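Local atomic coordinates of polyketide synthase PksL (PDB entry 5E1V), a protein that probably dehydrates beta-hydroxyacyl intermediates to unsaturated ones, as the monomeric dehydratase domain of a split module in a trans-AT polyketide synthase of bacillaene biosynthesis. Residues F119-D124 / E254-S259. Sequence-based numbering, arbitrary orientation.
Sequences FEETLD and EFFNAS
Leu123 and Phe256 illustrate how one methyl group laid on an aromatic face can join a loop to the end of a strand. The contact is a CH-pi interaction: CD1 of Leu123 lies 3.5 Å from the centroid of the Phe256 ring and only 7° off its normal, so that all six ring carbons are almost equally near. CG of Leu123 follows over the same face, displaced toward the rim, where it comes to 3.7 Å from CE2 of Phe256. The CA-CB bond of Phe256 points toward the loop, and chi1 (-62°) then sets CG beside the backbone N, opposite the carbonyl carbon; the two side chains meet roughly at a right angle.

Glu121 adds a polar contact at the ring edge, while Arg236 also lies against Leu123 and Phe256. The Glu121 chain bends at chi2 and brings OE1 to 3.9 Å from CE2 of Phe256, with carboxylate and ring planes 64° apart. OE1 is buried here without a hydrogen-bonding partner and sits 2.9 Å from Thr122 O, two acceptors in a possibly strained approach, whereas OE2 of Glu121 forms a salt bridge with Arg236. That arginine also pairs with Glu254, whose OE1 is 5.1 Å from OE2 of Glu121; as Lys238 and Lys262 pair with Glu254 too, the repulsion between the carboxylates is probably largely offset.

No hydrogen bond links 119-124 directly to 254-259. Within the turn, OG of Ser259 donates to OD1 of Asn257 over 3.0 Å, from above the carbonyl plane, and Asn257 ND2 bonds to Glu261. Through backbone bonds of Glu121 to Lys262 and Leu123 to Gly260, the loop runs antiparallel beside the returning chain, and Leu123 reaches across to Phe256, at the turn between strands 248-256 and 262-273 in the double-hotdog fold of polyketide synthase dehydratase domains.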
ATOM      1  N   PHE A 119     -18.518   6.264  -4.409  1.00 26.60           N
ATOM      2  CA  PHE A 119     -18.843   5.567  -3.195  1.00 29.25           C
ATOM      3  C   PHE A 119     -19.915   6.380  -2.486  1.00 31.67           C
ATOM      4  O   PHE A 119     -19.845   7.607  -2.480  1.00 35.20           O
ATOM      5  CB  PHE A 119     -17.621   5.533  -2.274  1.00 30.01           C
ATOM      6  CG  PHE A 119     -16.478   4.734  -2.815  1.00 26.12           C
ATOM      7  CD1 PHE A 119     -16.498   3.374  -2.774  1.00 25.53           C
ATOM      8  CD2 PHE A 119     -15.381   5.376  -3.406  1.00 27.35           C
ATOM      9  CE1 PHE A 119     -15.446   2.638  -3.305  1.00 23.75           C
ATOM     10  CE2 PHE A 119     -14.296   4.639  -3.871  1.00 23.67           C
ATOM     11  CZ  PHE A 119     -14.342   3.285  -3.833  1.00 19.95           C
ATOM     12  N   GLU A 120     -20.874   5.694  -1.901  1.00 35.86           N
ATOM     13  CA  GLU A 120     -21.981   6.310  -1.152  1.00 37.93           C
ATOM     14  C   GLU A 120     -21.876   6.140   0.351  1.00 38.91           C
ATOM     15  O   GLU A 120     -22.446   6.933   1.125  1.00 42.72           O
ATOM     16  CB  GLU A 120     -23.293   5.683  -1.593  1.00 40.12           C
ATOM     17  CG  GLU A 120     -23.625   5.965  -3.025  1.00 42.42           C
ATOM     18  CD  GLU A 120     -24.791   5.149  -3.560  1.00 49.97           C
ATOM     19  OE1 GLU A 120     -25.319   4.234  -2.871  1.00 48.03           O
ATOM     20  OE2 GLU A 120     -25.166   5.448  -4.706  1.00 57.17           O
ATOM     21  N   GLU A 121     -21.158   5.109   0.783  1.00 38.26           N
ATOM     22  CA  GLU A 121     -21.014   4.803   2.204  1.00 35.51           C
ATOM     23  C   GLU A 121     -20.513   6.018   3.011  1.00 40.31           C
ATOM     24  O   GLU A 121     -19.528   6.693   2.615  1.00 28.82           O
ATOM     25  CB  GLU A 121     -20.012   3.648   2.350  1.00 42.07           C
ATOM     26  CG  GLU A 121     -20.480   2.396   3.076  1.00 46.97           C
ATOM     27  CD  GLU A 121     -20.288   2.464   4.566  1.00 49.91           C
ATOM     28  OE1 GLU A 121     -20.145   3.581   5.087  1.00 58.66           O
ATOM     29  OE2 GLU A 121     -20.284   1.401   5.220  1.00 50.68           O
ATOM     30  N   THR A 122     -21.157   6.322   4.153  1.00 43.49           N
ATOM     31  CA  THR A 122     -20.562   7.290   5.116  1.00 42.40           C
ATOM     32  C   THR A 122     -20.553   6.699   6.525  1.00 45.31           C
ATOM     33  O   THR A 122     -21.233   5.709   6.799  1.00 50.25           O
ATOM     34  CB  THR A 122     -21.234   8.693   5.127  1.00 41.67           C
ATOM     35  OG1 THR A 122     -22.597   8.579   5.524  1.00 45.88           O
ATOM     36  CG2 THR A 122     -21.177   9.377   3.771  1.00 37.74           C
ATOM     37  N   LEU A 123     -19.754   7.293   7.395  1.00 40.70           N
ATOM     38  CA  LEU A 123     -19.621   6.853   8.771  1.00 45.70           C
ATOM     39  C   LEU A 123     -19.826   8.013   9.761  1.00 43.50           C
ATOM     40  O   LEU A 123     -19.547   9.151   9.451  1.00 47.45           O
ATOM     41  CB  LEU A 123     -18.224   6.278   8.980  1.00 46.73           C
ATOM     42  CG  LEU A 123     -17.925   4.999   8.205  1.00 47.07           C
ATOM     43  CD1 LEU A 123     -16.493   4.557   8.462  1.00 46.69           C
ATOM     44  CD2 LEU A 123     -18.892   3.904   8.613  1.00 50.68           C
ATOM     45  N   ASP A 124     -20.308   7.698  10.953  1.00 43.41           N
ATOM     46  CA  ASP A 124     -20.358   8.664  12.056  1.00 47.23           C
ATOM     47  C   ASP A 124     -19.145   8.353  12.914  1.00 42.33           C
ATOM     48  O   ASP A 124     -19.194   7.488  13.767  1.00 45.55           O
ATOM     49  CB  ASP A 124     -21.664   8.496  12.863  1.00 46.36           C
ATOM     50  N   GLU A 254     -10.929  -0.247   3.580  1.00 17.46           N
ATOM     51  CA  GLU A 254     -11.892   0.754   3.115  1.00 17.13           C
ATOM     52  C   GLU A 254     -11.422   2.105   3.597  1.00 15.86           C
ATOM     53  O   GLU A 254     -11.258   2.272   4.774  1.00 20.90           O
ATOM     54  CB  GLU A 254     -13.302   0.432   3.647  1.00 17.85           C
ATOM     55  CG  GLU A 254     -13.774  -0.918   3.177  1.00 19.80           C
ATOM     56  CD  GLU A 254     -15.128  -1.244   3.749  1.00 22.91           C
ATOM     57  OE1 GLU A 254     -16.146  -0.716   3.197  1.00 26.75           O
ATOM     58  OE2 GLU A 254     -15.122  -1.964   4.779  1.00 26.32           O
ATOM     59  N   PHE A 255     -11.195   3.047   2.702  1.00 17.16           N
ATOM     60  CA  PHE A 255     -10.680   4.336   3.073  1.00 18.08           C
ATOM     61  C   PHE A 255     -11.731   5.435   3.151  1.00 19.65           C
ATOM     62  O   PHE A 255     -12.473   5.673   2.224  1.00 20.35           O
ATOM     63  CB  PHE A 255      -9.505   4.730   2.210  1.00 17.42           C
ATOM     64  CG  PHE A 255      -8.430   3.686   2.168  1.00 17.48           C
ATOM     65  CD1 PHE A 255      -8.488   2.653   1.210  1.00 17.28           C
ATOM     66  CD2 PHE A 255      -7.358   3.738   3.002  1.00 18.09           C
ATOM     67  CE1 PHE A 255      -7.490   1.703   1.132  1.00 18.47           C
ATOM     68  CE2 PHE A 255      -6.388   2.758   2.947  1.00 16.19           C
ATOM     69  CZ  PHE A 255      -6.432   1.769   2.005  1.00 18.20           C
ATOM     70  N   PHE A 256     -11.711   6.155   4.276  1.00 19.67           N
ATOM     71  CA  PHE A 256     -12.579   7.300   4.493  1.00 21.83           C
ATOM     72  C   PHE A 256     -11.847   8.603   4.822  1.00 21.82           C
ATOM     73  O   PHE A 256     -10.848   8.594   5.561  1.00 23.47           O
ATOM     74  CB  PHE A 256     -13.505   6.969   5.683  1.00 23.13           C
ATOM     75  CG  PHE A 256     -14.396   5.806   5.449  1.00 25.74           C
ATOM     76  CD1 PHE A 256     -13.964   4.533   5.696  1.00 24.80           C
ATOM     77  CD2 PHE A 256     -15.682   5.988   5.000  1.00 30.03           C
ATOM     78  CE1 PHE A 256     -14.761   3.456   5.465  1.00 25.33           C
ATOM     79  CE2 PHE A 256     -16.508   4.916   4.790  1.00 28.04           C
ATOM     80  CZ  PHE A 256     -16.042   3.640   5.029  1.00 27.16           C
ATOM     81  N   ASN A 257     -12.371   9.730   4.325  1.00 23.06           N
ATOM     82  CA  ASN A 257     -11.800  11.033   4.687  1.00 22.14           C
ATOM     83  C   ASN A 257     -12.171  11.443   6.135  1.00 25.94           C
ATOM     84  O   ASN A 257     -12.948  10.780   6.820  1.00 25.15           O
ATOM     85  CB  ASN A 257     -12.044  12.122   3.612  1.00 24.12           C
ATOM     86  CG  ASN A 257     -13.517  12.492   3.441  1.00 25.75           C
ATOM     87  OD1 ASN A 257     -14.337  12.188   4.317  1.00 26.46           O
ATOM     88  ND2 ASN A 257     -13.871  13.042   2.265  1.00 24.13           N
ATOM     89  N   ALA A 258     -11.584  12.522   6.610  1.00 29.51           N
ATOM     90  CA  ALA A 258     -11.764  12.924   8.004  1.00 34.82           C
ATOM     91  C   ALA A 258     -13.241  13.289   8.277  1.00 35.23           C
ATOM     92  O   ALA A 258     -13.724  13.171   9.409  1.00 38.36           O
ATOM     93  CB  ALA A 258     -10.830  14.100   8.314  1.00 33.71           C
ATOM     94  N   SER A 259     -13.957  13.654   7.230  1.00 36.16           N
ATOM     95  CA  SER A 259     -15.380  13.896   7.337  1.00 38.09           C
ATOM     96  C   SER A 259     -16.246  12.601   7.323  1.00 36.66           C
ATOM     97  O   SER A 259     -17.448  12.660   7.472  1.00 34.22           O
ATOM     98  CB  SER A 259     -15.777  14.921   6.283  1.00 37.93           C
ATOM     99  OG  SER A 259     -16.269  14.293   5.147  1.00 45.54           O
TER